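Local coordinates for Tb427.07.360- putative uncharacterized metacyclic invariant surface protein from Trypanosoma brucei (Trypanosoma brucei, PDB 5VTL) that is of unknown function but, as an invariant surface protein of metacyclic trypanosomes, probably forms an elongated helical part of the parasite's coat, at residues V139-C152 with T164-E178. Residues are numbered along the deposited sequence; the frame is centred on the assembly and turned at random.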
ATOM      1  N   VAL A 139      -8.302   4.650   5.904  1.00  6.62           N
ATOM      2  CA  VAL A 139      -7.590   3.874   6.911  1.00  3.32           C
ATOM      3  C   VAL A 139      -6.211   3.411   6.402  1.00  5.85           C
ATOM      4  O   VAL A 139      -6.029   3.141   5.218  1.00  6.19           O
ATOM      5  CB  VAL A 139      -8.453   2.660   7.370  1.00  5.00           C
ATOM      6  CG1 VAL A 139      -8.666   1.684   6.240  1.00  7.60           C
ATOM      7  CG2 VAL A 139      -7.842   1.962   8.580  1.00  3.77           C
ATOM      8  N   ASN A 140      -5.243   3.358   7.307  1.00  2.94           N
ATOM      9  CA  ASN A 140      -3.913   2.863   6.997  1.00  4.52           C
ATOM     10  C   ASN A 140      -3.276   2.488   8.321  1.00  5.77           C
ATOM     11  O   ASN A 140      -3.938   2.559   9.353  1.00  6.89           O
ATOM     12  CB  ASN A 140      -3.093   3.902   6.212  1.00  6.93           C
ATOM     13  CG  ASN A 140      -2.992   5.252   6.913  1.00  8.82           C
ATOM     14  OD1 ASN A 140      -3.083   5.351   8.142  1.00  5.70           O
ATOM     15  ND2 ASN A 140      -2.791   6.292   6.135  1.00 10.94           N
ATOM     16  N   SER A 141      -2.004   2.112   8.323  1.00  4.46           N
ATOM     17  CA  SER A 141      -1.398   1.683   9.571  1.00  5.44           C
ATOM     18  C   SER A 141      -1.375   2.812  10.582  1.00  3.61           C
ATOM     19  O   SER A 141      -1.507   2.559  11.782  1.00  5.19           O
ATOM     20  CB  SER A 141       0.023   1.157   9.371  1.00  7.54           C
ATOM     21  OG  SER A 141       0.078   0.045   8.518  1.00 10.00           O
ATOM     22  N   TRP A 142      -1.221   4.051  10.108  1.00  5.80           N
ATOM     23  CA  TRP A 142      -1.141   5.203  11.027  1.00  8.74           C
ATOM     24  C   TRP A 142      -2.475   5.351  11.772  1.00  5.45           C
ATOM     25  O   TRP A 142      -2.507   5.498  12.991  1.00  4.58           O
ATOM     26  CB  TRP A 142      -0.741   6.503  10.292  1.00  5.35           C
ATOM     27  CG  TRP A 142      -0.671   7.714  11.199  1.00  6.19           C
ATOM     28  CD1 TRP A 142       0.423   8.159  11.917  1.00  5.93           C
ATOM     29  CD2 TRP A 142      -1.736   8.635  11.491  1.00  6.01           C
ATOM     30  NE1 TRP A 142       0.094   9.292  12.618  1.00  7.01           N
ATOM     31  CE2 TRP A 142      -1.220   9.603  12.379  1.00  7.93           C
ATOM     32  CE3 TRP A 142      -3.074   8.735  11.089  1.00  6.50           C
ATOM     33  CZ2 TRP A 142      -1.993  10.637  12.874  1.00  8.16           C
ATOM     34  CZ3 TRP A 142      -3.829   9.763  11.580  1.00  9.07           C
ATOM     35  CH2 TRP A 142      -3.282  10.703  12.468  1.00  6.87           C
ATOM     36  N   VAL A 143      -3.588   5.281  11.039  1.00  7.15           N
ATOM     37  CA  VAL A 143      -4.909   5.331  11.656  1.00  5.55           C
ATOM     38  C   VAL A 143      -5.121   4.187  12.659  1.00  9.80           C
ATOM     39  O   VAL A 143      -5.687   4.393  13.722  1.00  5.34           O
ATOM     40  CB  VAL A 143      -6.026   5.281  10.580  1.00  4.71           C
ATOM     41  CG1 VAL A 143      -7.429   5.173  11.221  1.00  5.91           C
ATOM     42  CG2 VAL A 143      -5.936   6.510   9.667  1.00  5.24           C
ATOM     43  N   LEU A 144      -4.682   2.978  12.328  1.00  5.75           N
ATOM     44  CA  LEU A 144      -4.843   1.867  13.269  1.00  7.26           C
ATOM     45  C   LEU A 144      -4.011   2.087  14.534  1.00  5.79           C
ATOM     46  O   LEU A 144      -4.432   1.728  15.627  1.00  4.74           O
ATOM     47  CB  LEU A 144      -4.469   0.522  12.631  1.00  5.31           C
ATOM     48  CG  LEU A 144      -5.320   0.049  11.447  1.00  3.63           C
ATOM     49  CD1 LEU A 144      -4.733  -1.224  10.896  1.00  6.40           C
ATOM     50  CD2 LEU A 144      -6.751  -0.165  11.833  1.00  8.99           C
ATOM     51  N   LYS A 145      -2.835   2.679  14.384  1.00  5.25           N
ATOM     52  CA  LYS A 145      -2.010   3.036  15.529  1.00  5.35           C
ATOM     53  C   LYS A 145      -2.722   4.045  16.419  1.00  5.26           C
ATOM     54  O   LYS A 145      -2.800   3.879  17.624  1.00  7.49           O
ATOM     55  CB  LYS A 145      -0.675   3.636  15.070  1.00  9.48           C
ATOM     56  CG  LYS A 145       0.193   4.179  16.203  1.00  6.64           C
ATOM     57  CD  LYS A 145       1.549   4.663  15.700  1.00 12.27           C
ATOM     58  CE  LYS A 145       1.429   5.815  14.745  1.00 17.03           C
ATOM     59  NZ  LYS A 145       2.740   6.428  14.437  1.00 19.89           N
ATOM     60  N   LYS A 146      -3.227   5.114  15.817  1.00  4.99           N
ATOM     61  CA  LYS A 146      -3.939   6.127  16.595  1.00  3.73           C
ATOM     62  C   LYS A 146      -5.161   5.554  17.305  1.00  5.28           C
ATOM     63  O   LYS A 146      -5.490   5.952  18.412  1.00  5.88           O
ATOM     64  CB  LYS A 146      -4.369   7.280  15.685  1.00  4.72           C
ATOM     65  CG  LYS A 146      -3.214   8.073  15.116  1.00  9.93           C
ATOM     66  CD  LYS A 146      -2.425   8.779  16.235  1.00 14.09           C
ATOM     67  CE  LYS A 146      -0.940   8.623  16.101  1.00 17.56           C
ATOM     68  NZ  LYS A 146      -0.251   9.543  17.068  1.00 18.89           N
ATOM     69  N   ALA A 147      -5.838   4.623  16.651  1.00  4.34           N
ATOM     70  CA  ALA A 147      -7.016   3.981  17.228  1.00  5.59           C
ATOM     71  C   ALA A 147      -6.677   3.250  18.530  1.00  3.72           C
ATOM     72  O   ALA A 147      -7.360   3.394  19.555  1.00  5.23           O
ATOM     73  CB  ALA A 147      -7.627   3.042  16.216  1.00  7.93           C
ATOM     74  N   VAL A 148      -5.598   2.476  18.495  1.00  3.06           N
ATOM     75  CA  VAL A 148      -5.166   1.754  19.680  1.00  4.82           C
ATOM     76  C   VAL A 148      -4.747   2.774  20.734  1.00  4.20           C
ATOM     77  O   VAL A 148      -5.090   2.655  21.914  1.00  5.03           O
ATOM     78  CB  VAL A 148      -4.016   0.796  19.322  1.00  8.94           C
ATOM     79  CG1 VAL A 148      -3.360   0.243  20.582  1.00  9.71           C
ATOM     80  CG2 VAL A 148      -4.542  -0.338  18.407  1.00  9.50           C
ATOM     81  N   GLU A 149      -4.011   3.794  20.305  1.00  5.66           N
ATOM     82  CA  GLU A 149      -3.547   4.819  21.248  1.00  5.93           C
ATOM     83  C   GLU A 149      -4.705   5.489  21.968  1.00  7.55           C
ATOM     84  O   GLU A 149      -4.637   5.712  23.176  1.00  4.17           O
ATOM     85  CB  GLU A 149      -2.675   5.857  20.551  1.00  5.80           C
ATOM     86  CG  GLU A 149      -1.298   5.336  20.239  1.00  5.40           C
ATOM     87  CD  GLU A 149      -0.481   6.282  19.402  1.00  9.38           C
ATOM     88  OE1 GLU A 149      -0.996   7.356  19.004  1.00 11.80           O
ATOM     89  OE2 GLU A 149       0.678   5.934  19.141  1.00  9.02           O
ATOM     90  N   PHE A 150      -5.775   5.802  21.242  1.00  6.00           N
ATOM     91  CA  PHE A 150      -6.893   6.517  21.851  1.00  4.69           C
ATOM     92  C   PHE A 150      -7.605   5.597  22.808  1.00  5.28           C
ATOM     93  O   PHE A 150      -8.039   6.013  23.888  1.00  5.47           O
ATOM     94  CB  PHE A 150      -7.875   7.024  20.785  1.00  6.11           C
ATOM     95  CG  PHE A 150      -7.452   8.288  20.086  1.00  9.16           C
ATOM     96  CD1 PHE A 150      -7.014   9.407  20.793  1.00 11.94           C
ATOM     97  CD2 PHE A 150      -7.507   8.362  18.712  1.00  6.40           C
ATOM     98  CE1 PHE A 150      -6.661  10.566  20.135  1.00 10.59           C
ATOM     99  CE2 PHE A 150      -7.152   9.532  18.047  1.00  8.32           C
ATOM    100  CZ  PHE A 150      -6.731  10.627  18.751  1.00 10.14           C
ATOM    101  N   GLY A 151      -7.744   4.323  22.419  1.00  4.36           N
ATOM    102  CA  GLY A 151      -8.375   3.369  23.299  1.00  4.62           C
ATOM    103  C   GLY A 151      -7.607   3.272  24.609  1.00  4.40           C
ATOM    104  O   GLY A 151      -8.177   3.237  25.687  1.00  5.41           O
ATOM    105  N   CYS A 152      -6.290   3.233  24.508  1.00  4.23           N
ATOM    106  CA  CYS A 152      -5.455   3.113  25.685  1.00  6.20           C
ATOM    107  C   CYS A 152      -5.468   4.410  26.524  1.00  9.54           C
ATOM    108  O   CYS A 152      -5.365   4.358  27.752  1.00  9.22           O
ATOM    109  CB  CYS A 152      -4.037   2.711  25.273  1.00  6.92           C
ATOM    110  SG  CYS A 152      -3.924   0.958  24.895  1.00  9.85           S
ATOM    111  N   THR A 164      -4.506  -3.784  22.759  1.00  5.60           N
ATOM    112  CA  THR A 164      -3.140  -3.805  22.235  1.00 11.70           C
ATOM    113  C   THR A 164      -2.744  -5.217  21.796  1.00 17.51           C
ATOM    114  O   THR A 164      -2.378  -5.431  20.636  1.00 13.83           O
ATOM    115  CB  THR A 164      -2.147  -3.284  23.285  1.00  9.62           C
ATOM    116  OG1 THR A 164      -2.509  -1.945  23.631  1.00 12.14           O
ATOM    117  CG2 THR A 164      -0.717  -3.316  22.760  1.00 11.15           C
ATOM    118  N   ASP A 165      -2.843  -6.173  22.716  1.00 11.63           N
ATOM    119  CA  ASP A 165      -2.511  -7.573  22.426  1.00 12.52           C
ATOM    120  C   ASP A 165      -3.317  -8.045  21.215  1.00 11.78           C
ATOM    121  O   ASP A 165      -2.796  -8.687  20.308  1.00 10.96           O
ATOM    122  CB  ASP A 165      -2.850  -8.491  23.612  1.00 11.85           C
ATOM    123  CG  ASP A 165      -1.945  -8.297  24.828  1.00 26.31           C
ATOM    124  OD1 ASP A 165      -0.940  -7.557  24.775  1.00 15.02           O
ATOM    125  OD2 ASP A 165      -2.266  -8.923  25.861  1.00 21.63           O
ATOM    126  N   GLY A 166      -4.596  -7.702  21.210  1.00 10.86           N
ATOM    127  CA  GLY A 166      -5.526  -8.185  20.212  1.00 12.70           C
ATOM    128  C   GLY A 166      -5.368  -7.574  18.827  1.00 12.56           C
ATOM    129  O   GLY A 166      -5.726  -8.205  17.831  1.00 10.89           O
ATOM    130  N   MET A 167      -4.846  -6.358  18.746  1.00  7.19           N
ATOM    131  CA  MET A 167      -4.651  -5.702  17.450  1.00 10.95           C
ATOM    132  C   MET A 167      -3.307  -5.965  16.791  1.00 10.07           C
ATOM    133  O   MET A 167      -3.083  -5.541  15.663  1.00 10.81           O
ATOM    134  CB  MET A 167      -4.815  -4.187  17.606  1.00  9.43           C
ATOM    135  CG  MET A 167      -6.260  -3.790  17.673  1.00 12.47           C
ATOM    136  SD  MET A 167      -7.018  -4.006  16.053  1.00 15.93           S
ATOM    137  CE  MET A 167      -6.148  -2.739  15.120  1.00 19.24           C
ATOM    138  N   ALA A 168      -2.414  -6.638  17.494  1.00 11.36           N
ATOM    139  CA  ALA A 168      -1.029  -6.756  17.054  1.00 14.68           C
ATOM    140  C   ALA A 168      -0.920  -7.482  15.703  1.00 12.06           C
ATOM    141  O   ALA A 168      -0.147  -7.083  14.839  1.00  9.05           O
ATOM    142  CB  ALA A 168      -0.216  -7.470  18.106  1.00 12.49           C
ATOM    143  N   ASP A 169      -1.714  -8.536  15.530  1.00 11.82           N
ATOM    144  CA  ASP A 169      -1.654  -9.362  14.317  1.00 11.36           C
ATOM    145  C   ASP A 169      -2.125  -8.552  13.113  1.00 13.63           C
ATOM    146  O   ASP A 169      -1.434  -8.480  12.102  1.00 11.04           O
ATOM    147  CB  ASP A 169      -2.519 -10.600  14.485  1.00  9.87           C
ATOM    148  CG  ASP A 169      -1.801 -11.738  15.207  1.00 40.95           C
ATOM    149  OD1 ASP A 169      -0.732 -11.499  15.814  1.00 41.13           O
ATOM    150  OD2 ASP A 169      -2.317 -12.882  15.174  1.00 41.64           O
ATOM    151  N   LEU A 170      -3.301  -7.939  13.232  1.00  8.40           N
ATOM    152  CA  LEU A 170      -3.829  -7.094  12.160  1.00  9.86           C
ATOM    153  C   LEU A 170      -2.846  -6.000  11.780  1.00  9.00           C
ATOM    154  O   LEU A 170      -2.597  -5.740  10.585  1.00  8.89           O
ATOM    155  CB  LEU A 170      -5.139  -6.450  12.586  1.00  5.49           C
ATOM    156  CG  LEU A 170      -5.694  -5.373  11.665  1.00  5.04           C
ATOM    157  CD1 LEU A 170      -5.824  -5.872  10.226  1.00  8.40           C
ATOM    158  CD2 LEU A 170      -7.054  -4.937  12.209  1.00 12.16           C
ATOM    159  N   ARG A 171      -2.299  -5.348  12.798  1.00  8.26           N
ATOM    160  CA  ARG A 171      -1.394  -4.234  12.553  1.00 11.42           C
ATOM    161  C   ARG A 171      -0.109  -4.689  11.890  1.00 10.54           C
ATOM    162  O   ARG A 171       0.430  -3.988  11.030  1.00  7.91           O
ATOM    163  CB  ARG A 171      -1.148  -3.476  13.849  1.00 12.66           C
ATOM    164  CG  ARG A 171      -2.428  -2.750  14.271  1.00  7.58           C
ATOM    165  CD  ARG A 171      -2.223  -1.873  15.470  1.00 12.20           C
ATOM    166  NE  ARG A 171      -1.107  -0.975  15.235  1.00 12.08           N
ATOM    167  CZ  ARG A 171      -0.297  -0.505  16.176  1.00 13.29           C
ATOM    168  NH1 ARG A 171      -0.464  -0.851  17.445  1.00 15.11           N
ATOM    169  NH2 ARG A 171       0.693   0.311  15.834  1.00 16.26           N
ATOM    170  N   ALA A 172       0.338  -5.892  12.240  1.00  9.15           N
ATOM    171  CA  ALA A 172       1.491  -6.498  11.587  1.00  7.09           C
ATOM    172  C   ALA A 172       1.165  -6.833  10.133  1.00  9.28           C
ATOM    173  O   ALA A 172       1.972  -6.574   9.251  1.00  9.38           O
ATOM    174  CB  ALA A 172       1.941  -7.735  12.339  1.00  9.16           C
ATOM    175  N   GLU A 173      -0.021  -7.369   9.867  1.00  7.39           N
ATOM    176  CA  GLU A 173      -0.397  -7.706   8.499  1.00  6.54           C
ATOM    177  C   GLU A 173      -0.542  -6.450   7.653  1.00  6.52           C
ATOM    178  O   GLU A 173      -0.144  -6.427   6.483  1.00  6.74           O
ATOM    179  CB  GLU A 173      -1.724  -8.463   8.449  1.00 10.75           C
ATOM    180  CG  GLU A 173      -1.681  -9.901   8.912  1.00 20.52           C
ATOM    181  CD  GLU A 173      -0.861 -10.801   8.015  1.00 14.82           C
ATOM    182  OE1 GLU A 173      -1.152 -10.913   6.805  1.00 14.04           O
ATOM    183  OE2 GLU A 173       0.077 -11.409   8.545  1.00 21.96           O
ATOM    184  N   TYR A 174      -1.122  -5.400   8.231  1.00  8.62           N
ATOM    185  CA  TYR A 174      -1.316  -4.183   7.472  1.00  6.83           C
ATOM    186  C   TYR A 174       0.050  -3.550   7.216  1.00  5.36           C
ATOM    187  O   TYR A 174       0.308  -3.029   6.128  1.00  6.51           O
ATOM    188  CB  TYR A 174      -2.302  -3.211   8.161  1.00  8.47           C
ATOM    189  CG  TYR A 174      -3.123  -2.485   7.107  1.00  6.67           C
ATOM    190  CD1 TYR A 174      -2.660  -1.310   6.531  1.00  5.29           C
ATOM    191  CD2 TYR A 174      -4.323  -3.002   6.653  1.00  5.90           C
ATOM    192  CE1 TYR A 174      -3.382  -0.662   5.561  1.00  4.44           C
ATOM    193  CE2 TYR A 174      -5.056  -2.365   5.678  1.00  6.84           C
ATOM    194  CZ  TYR A 174      -4.581  -1.196   5.130  1.00  6.04           C
ATOM    195  OH  TYR A 174      -5.277  -0.567   4.142  1.00  6.13           O
ATOM    196  N   ASP A 175       0.951  -3.637   8.180  1.00  8.69           N
ATOM    197  CA  ASP A 175       2.302  -3.153   7.953  1.00  7.40           C
ATOM    198  C   ASP A 175       2.958  -3.899   6.778  1.00  6.48           C
ATOM    199  O   ASP A 175       3.651  -3.301   5.950  1.00  7.95           O
ATOM    200  CB  ASP A 175       3.178  -3.322   9.191  1.00  8.29           C
ATOM    201  CG  ASP A 175       3.004  -2.217  10.220  1.00 12.84           C
ATOM    202  OD1 ASP A 175       2.482  -1.113   9.911  1.00 14.45           O
ATOM    203  OD2 ASP A 175       3.404  -2.477  11.367  1.00 12.52           O
ATOM    204  N   GLN A 176       2.771  -5.214   6.722  1.00  7.56           N
ATOM    205  CA  GLN A 176       3.364  -6.019   5.656  1.00  8.33           C
ATOM    206  C   GLN A 176       2.780  -5.628   4.314  1.00  6.58           C
ATOM    207  O   GLN A 176       3.481  -5.558   3.308  1.00  7.25           O
ATOM    208  CB  GLN A 176       3.128  -7.500   5.915  1.00 12.33           C
ATOM    209  CG  GLN A 176       3.958  -8.026   7.018  1.00 12.15           C
ATOM    210  CD  GLN A 176       5.219  -8.659   6.508  1.00 33.95           C
ATOM    211  OE1 GLN A 176       5.804  -8.198   5.526  1.00 23.56           O
ATOM    212  NE2 GLN A 176       5.651  -9.734   7.158  1.00 39.23           N
ATOM    213  N   LEU A 177       1.483  -5.353   4.321  1.00  7.96           N
ATOM    214  CA  LEU A 177       0.791  -4.899   3.127  1.00  7.60           C
ATOM    215  C   LEU A 177       1.382  -3.581   2.631  1.00  6.41           C
ATOM    216  O   LEU A 177       1.714  -3.451   1.464  1.00  7.95           O
ATOM    217  CB  LEU A 177      -0.713  -4.754   3.418  1.00  3.03           C
ATOM    218  CG  LEU A 177      -1.588  -4.179   2.296  1.00  7.14           C
ATOM    219  CD1 LEU A 177      -1.392  -4.920   0.982  1.00  5.08           C
ATOM    220  CD2 LEU A 177      -3.066  -4.222   2.721  1.00  7.60           C
ATOM    221  N   GLU A 178       1.543  -2.611   3.518  1.00  6.07           N
ATOM    222  CA  GLU A 178       2.058  -1.318   3.115  1.00  5.46           C
ATOM    223  C   GLU A 178       3.491  -1.436   2.592  1.00  9.21           C
ATOM    224  O   GLU A 178       3.876  -0.746   1.642  1.00 11.13           O
ATOM    225  CB  GLU A 178       1.993  -0.316   4.280  1.00 11.35           C
ATOM    226  CG  GLU A 178       0.564   0.026   4.717  1.00  7.02           C
ATOM    227  CD  GLU A 178       0.461   1.262   5.607  1.00 11.30           C
ATOM    228  OE1 GLU A 178       1.460   1.708   6.240  1.00  7.01           O
ATOM    229  OE2 GLU A 178      -0.658   1.810   5.645  1.00  7.88           O
TER
HETATM  230  O   HOH W   1      -4.450   1.957   3.313  1.00  8.27           O
HETATM  231  O   HOH W   2      -0.603   0.177  12.855  1.00  8.12           O
HETATM  232  O   HOH W   3      -0.592  -1.510  10.708  1.00  9.23           O
HETATM  233  O   HOH W   4       0.257   4.403   7.459  1.00  7.37           O
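Leu144 drops as a knob into a hole formed by Met167, Leu170, Arg171 and Tyr174. Its CD1 branch lies 4.2 Å from Tyr174 CB and also faces Leu170 CG, while CD2 turns to the Met167 methyl; a forked leucine suits a place where apolar partners lie on several sides. One turn on, Val148 sends CG2 against the bent Met167 chain, 3.9 Å from its CG, and packs CG1 against Thr164 OG1, which is hydrogen-bonded to Cys160 O.

Arg171 borders this apolar strip, its long side chain offering an apolar stem and a polar end. CG and CD pass Leu144 and Val148, and the bend at chi3 (53°) turns the guanidinium so that one face rests on Lys145 CA, with NH2 3.7 Å from Lys145 CB. NE gives its hydrogen to a water that in turn donates to Ser141 O, tying the arginine to the facing backbone.

At the start of helix 141-154 the contact becomes polar. Ser141 N donates a nearly straight hydrogen bond to Glu178 OE2 (3.0 Å), approaching from above the carboxylate plane; an acidic group at a helix N-terminus should also be favoured by the helix dipole. Ser141 OG, small enough to fit at the Tyr174 ring edge, lies 3.0 Å from Asp175 OD1 and shares a water with Arg171 O. Tyrosine combines an apolar ring with a hydroxyl, which another water joins to Val139 O.

Behind these, Asn140 is the N-cap: its short side-chain carbonyl reaches back to the first turn, OD1 accepting from Val143 N (2.9 Å). Phe13 and Ile20 of helix 4-58 touch Met167 and Tyr174, and the Cys152-Cys160 disulfide links helices 141-154 and 157-209 across their short connection. The whole is an antiparallel helical hairpin, the axes of 141-152 and 164-178 running at 160° and 10.1 Å apart at closest approach, packed onto the extended helical bundle of this trypanosome surface protein.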